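PDB 4XVH: carbohydrate esterase family 2 (CE2) from Chaetomium olivicolor, which probably removes acetyl groups from xylan-type plant polysaccharides, joining an SGNH-type esterase domain to a beta-sandwich thought to bind carbohydrate. Local coordinates for residues 199-210 with 245-254. Sequence-based numbering, arbitrary orientation.
Sequences FPRSWSPDAVVI and HYPRAHFFLL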
# COMPACT_ATOMS: atom_id res chain seq x y z
N PHE A 199 1.96 8.31 15.51
CA PHE A 199 3.36 7.91 15.26
C PHE A 199 3.99 7.21 16.50
O PHE A 199 4.99 7.69 17.07
CB PHE A 199 4.16 9.13 14.81
CG PHE A 199 3.79 9.56 13.41
CD1 PHE A 199 4.35 8.90 12.32
CD2 PHE A 199 2.85 10.56 13.19
CE1 PHE A 199 3.99 9.24 11.01
CE2 PHE A 199 2.49 10.93 11.88
CZ PHE A 199 3.05 10.26 10.78
N PRO A 200 3.38 6.09 16.94
CA PRO A 200 3.92 5.39 18.11
C PRO A 200 5.31 4.86 17.80
O PRO A 200 5.59 4.45 16.66
CB PRO A 200 2.94 4.23 18.32
CG PRO A 200 2.42 3.98 16.92
CD PRO A 200 2.25 5.36 16.35
N ARG A 201 6.15 4.85 18.82
CA ARG A 201 7.55 4.49 18.65
C ARG A 201 7.72 2.98 18.45
O ARG A 201 8.82 2.50 18.14
CB ARG A 201 8.34 4.99 19.88
CG ARG A 201 9.87 4.93 19.74
CD ARG A 201 10.29 5.53 18.42
NE ARG A 201 11.74 5.53 18.20
CZ ARG A 201 12.43 4.47 17.81
NH1 ARG A 201 11.82 3.29 17.65
NH2 ARG A 201 13.75 4.57 17.60
N SER A 202 6.64 2.23 18.64
CA SER A 202 6.63 0.80 18.32
C SER A 202 6.79 0.58 16.81
O SER A 202 7.19 -0.53 16.37
CB SER A 202 5.34 0.14 18.82
OG SER A 202 4.15 0.80 18.38
N TRP A 203 6.52 1.61 16.02
CA TRP A 203 6.66 1.49 14.56
C TRP A 203 7.64 2.56 14.08
O TRP A 203 7.37 3.76 14.21
CB TRP A 203 5.29 1.63 13.85
CG TRP A 203 5.34 1.49 12.31
CD1 TRP A 203 5.17 2.50 11.39
CD2 TRP A 203 5.57 0.29 11.55
NE1 TRP A 203 5.29 1.99 10.10
CE2 TRP A 203 5.52 0.64 10.17
CE3 TRP A 203 5.80 -1.05 11.89
CZ2 TRP A 203 5.72 -0.28 9.14
CZ3 TRP A 203 5.99 -1.98 10.87
CH2 TRP A 203 5.96 -1.59 9.51
N SER A 204 8.77 2.13 13.54
CA SER A 204 9.82 3.06 13.18
C SER A 204 10.51 2.57 11.90
O SER A 204 11.51 1.84 11.97
CB SER A 204 10.84 3.19 14.33
OG SER A 204 11.82 4.18 14.02
N PRO A 205 9.96 2.94 10.74
CA PRO A 205 10.42 2.37 9.47
C PRO A 205 11.89 2.59 9.20
O PRO A 205 12.41 3.71 9.36
CB PRO A 205 9.58 3.10 8.43
CG PRO A 205 8.35 3.51 9.13
CD PRO A 205 8.72 3.73 10.59
N ASP A 206 12.56 1.52 8.80
CA ASP A 206 13.92 1.60 8.30
C ASP A 206 13.94 2.25 6.93
O ASP A 206 14.92 2.91 6.54
CB ASP A 206 14.53 0.22 8.20
CG ASP A 206 14.48 -0.53 9.49
OD1 ASP A 206 15.45 -0.43 10.26
OD2 ASP A 206 13.48 -1.24 9.73
N ALA A 207 12.85 2.03 6.21
CA ALA A 207 12.74 2.51 4.84
C ALA A 207 11.34 3.05 4.62
O ALA A 207 10.37 2.47 5.12
CB ALA A 207 13.03 1.38 3.85
N VAL A 208 11.26 4.13 3.84
CA VAL A 208 10.01 4.73 3.45
C VAL A 208 10.01 4.87 1.94
O VAL A 208 10.91 5.52 1.36
CB VAL A 208 9.80 6.10 4.08
CG1 VAL A 208 8.56 6.81 3.48
CG2 VAL A 208 9.67 5.95 5.61
N VAL A 209 9.02 4.22 1.33
CA VAL A 209 8.88 4.15 -0.12
C VAL A 209 7.77 5.10 -0.56
O VAL A 209 6.66 5.06 -0.01
CB VAL A 209 8.54 2.73 -0.60
CG1 VAL A 209 8.35 2.73 -2.13
CG2 VAL A 209 9.64 1.74 -0.15
N ILE A 210 8.08 6.00 -1.48
CA ILE A 210 7.05 6.93 -1.93
C ILE A 210 6.89 6.85 -3.44
O ILE A 210 7.86 7.06 -4.15
CB ILE A 210 7.37 8.38 -1.53
CG1 ILE A 210 7.51 8.47 -0.00
CG2 ILE A 210 6.29 9.32 -2.09
CD1 ILE A 210 8.10 9.76 0.48
N HIS A 245 9.28 12.45 12.13
CA HIS A 245 8.95 11.27 12.93
C HIS A 245 9.99 10.15 12.81
O HIS A 245 10.28 9.46 13.78
CB HIS A 245 7.58 10.73 12.52
CG HIS A 245 6.50 11.76 12.63
ND1 HIS A 245 6.07 12.27 13.83
CD2 HIS A 245 5.77 12.38 11.67
CE1 HIS A 245 5.11 13.15 13.62
NE2 HIS A 245 4.91 13.24 12.32
N TYR A 246 10.52 9.98 11.61
CA TYR A 246 11.45 8.89 11.34
C TYR A 246 12.76 9.46 10.78
O TYR A 246 13.08 9.26 9.61
CB TYR A 246 10.84 7.89 10.35
CG TYR A 246 9.44 7.41 10.70
CD1 TYR A 246 9.10 7.03 12.00
CD2 TYR A 246 8.47 7.30 9.72
CE1 TYR A 246 7.80 6.58 12.31
CE2 TYR A 246 7.18 6.87 10.01
CZ TYR A 246 6.86 6.50 11.31
OH TYR A 246 5.58 6.04 11.58
N PRO A 247 13.51 10.18 11.61
CA PRO A 247 14.68 10.89 11.10
C PRO A 247 15.77 9.99 10.51
O PRO A 247 16.57 10.46 9.70
CB PRO A 247 15.22 11.61 12.34
CG PRO A 247 14.70 10.82 13.48
CD PRO A 247 13.37 10.27 13.07
N ARG A 248 15.82 8.74 10.93
CA ARG A 248 16.89 7.86 10.46
C ARG A 248 16.47 7.04 9.23
O ARG A 248 17.25 6.27 8.71
CB ARG A 248 17.32 6.89 11.57
CG ARG A 248 17.95 7.55 12.82
CD ARG A 248 18.08 6.52 13.97
NE ARG A 248 16.78 6.04 14.47
CZ ARG A 248 16.19 4.89 14.13
NH1 ARG A 248 16.77 4.04 13.27
NH2 ARG A 248 15.01 4.57 14.66
N ALA A 249 15.23 7.17 8.78
CA ALA A 249 14.80 6.30 7.68
C ALA A 249 15.48 6.67 6.37
O ALA A 249 15.78 7.85 6.14
CB ALA A 249 13.28 6.38 7.49
N HIS A 250 15.71 5.68 5.50
CA HIS A 250 16.06 5.97 4.12
C HIS A 250 14.79 6.08 3.29
O HIS A 250 13.81 5.37 3.53
CB HIS A 250 16.97 4.89 3.54
CG HIS A 250 18.38 4.99 4.04
ND1 HIS A 250 19.45 5.25 3.21
CD2 HIS A 250 18.89 4.90 5.29
CE1 HIS A 250 20.56 5.32 3.93
NE2 HIS A 250 20.25 5.09 5.19
N PHE A 251 14.80 6.98 2.30
CA PHE A 251 13.62 7.21 1.48
C PHE A 251 13.87 6.76 0.04
O PHE A 251 14.94 7.05 -0.54
CB PHE A 251 13.22 8.70 1.54
CG PHE A 251 12.67 9.11 2.88
CD1 PHE A 251 13.53 9.28 3.96
CD2 PHE A 251 11.30 9.23 3.08
CE1 PHE A 251 13.06 9.63 5.21
CE2 PHE A 251 10.79 9.57 4.31
CZ PHE A 251 11.67 9.76 5.39
N PHE A 252 12.87 6.08 -0.52
CA PHE A 252 12.94 5.51 -1.86
C PHE A 252 11.83 6.11 -2.70
O PHE A 252 10.64 5.80 -2.52
CB PHE A 252 12.86 3.97 -1.76
CG PHE A 252 14.03 3.41 -0.99
CD1 PHE A 252 13.99 3.34 0.40
CD2 PHE A 252 15.23 3.11 -1.64
CE1 PHE A 252 15.10 2.91 1.14
CE2 PHE A 252 16.36 2.66 -0.88
CZ PHE A 252 16.27 2.56 0.50
N LEU A 253 12.24 6.99 -3.62
CA LEU A 253 11.33 7.79 -4.43
C LEU A 253 11.25 7.24 -5.85
O LEU A 253 12.24 7.21 -6.59
CB LEU A 253 11.79 9.25 -4.45
CG LEU A 253 12.12 9.87 -3.09
CD1 LEU A 253 12.41 11.39 -3.19
CD2 LEU A 253 11.04 9.65 -2.04
N LEU A 254 10.08 6.77 -6.23
CA LEU A 254 9.92 6.08 -7.51
C LEU A 254 9.20 6.93 -8.55
O LEU A 254 8.29 7.67 -8.22
CB LEU A 254 9.12 4.78 -7.35
CG LEU A 254 9.79 3.52 -6.80
CD1 LEU A 254 10.17 3.65 -5.32
CD2 LEU A 254 8.83 2.29 -7.03
O HOH W 1 4.79 5.32 13.97
O HOH W 2 11.33 6.69 14.94
O HOH W 3 17.13 3.29 8.17
O HOH W 4 7.33 9.26 -6.08
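H245 opens the second segment by laying its imidazole flat over one face of the F199 ring, the centroids 3.5 Å apart and the planes only 4° from parallel. The next residue, Y246, meets the same phenylalanine in an offset edge-to-face pair, the F199 edge toward the Y246 face, so the three rings form a cluster. With CG beside the backbone N (chi1 -50°), the tyrosine ring reaches in among W203, P205 and F199. P205 CD sits 3.3 Å from the centroid of that ring, almost on its normal, a CH-pi contact, while a water joins Y246 OH to the backbone O of P200. Were an alanine to replace F199, the H245 imidazole would probably lose its stacking partner and be freer to turn, and Y246 would lose the ring edge that meets its face. R248 NH2 lies 3.2 Å from R201 NH2, two donors of like charge and no hydrogen bond. A249 turns its methyl toward P205 O, and from H250 onward the chain pairs in parallel with strand 207-211. H250 N donates to D206 O and H250 O accepts from V208 N at 2.9 Å; F252 N then donates to V208 O, F252 O accepts from I210 N, and L254 N closes the series on I210 O. F251 lies alongside V208, CD2 against CB at 3.6 Å, on the face covered by helix 228-243; F252 CE1 touches A207 CB on the other, toward helix 309-327. Pairing of these parallel-sheet neighbours in the SGNH-type domain thus rests mainly on five main-chain bonds, that of the residues ahead on specific side chains.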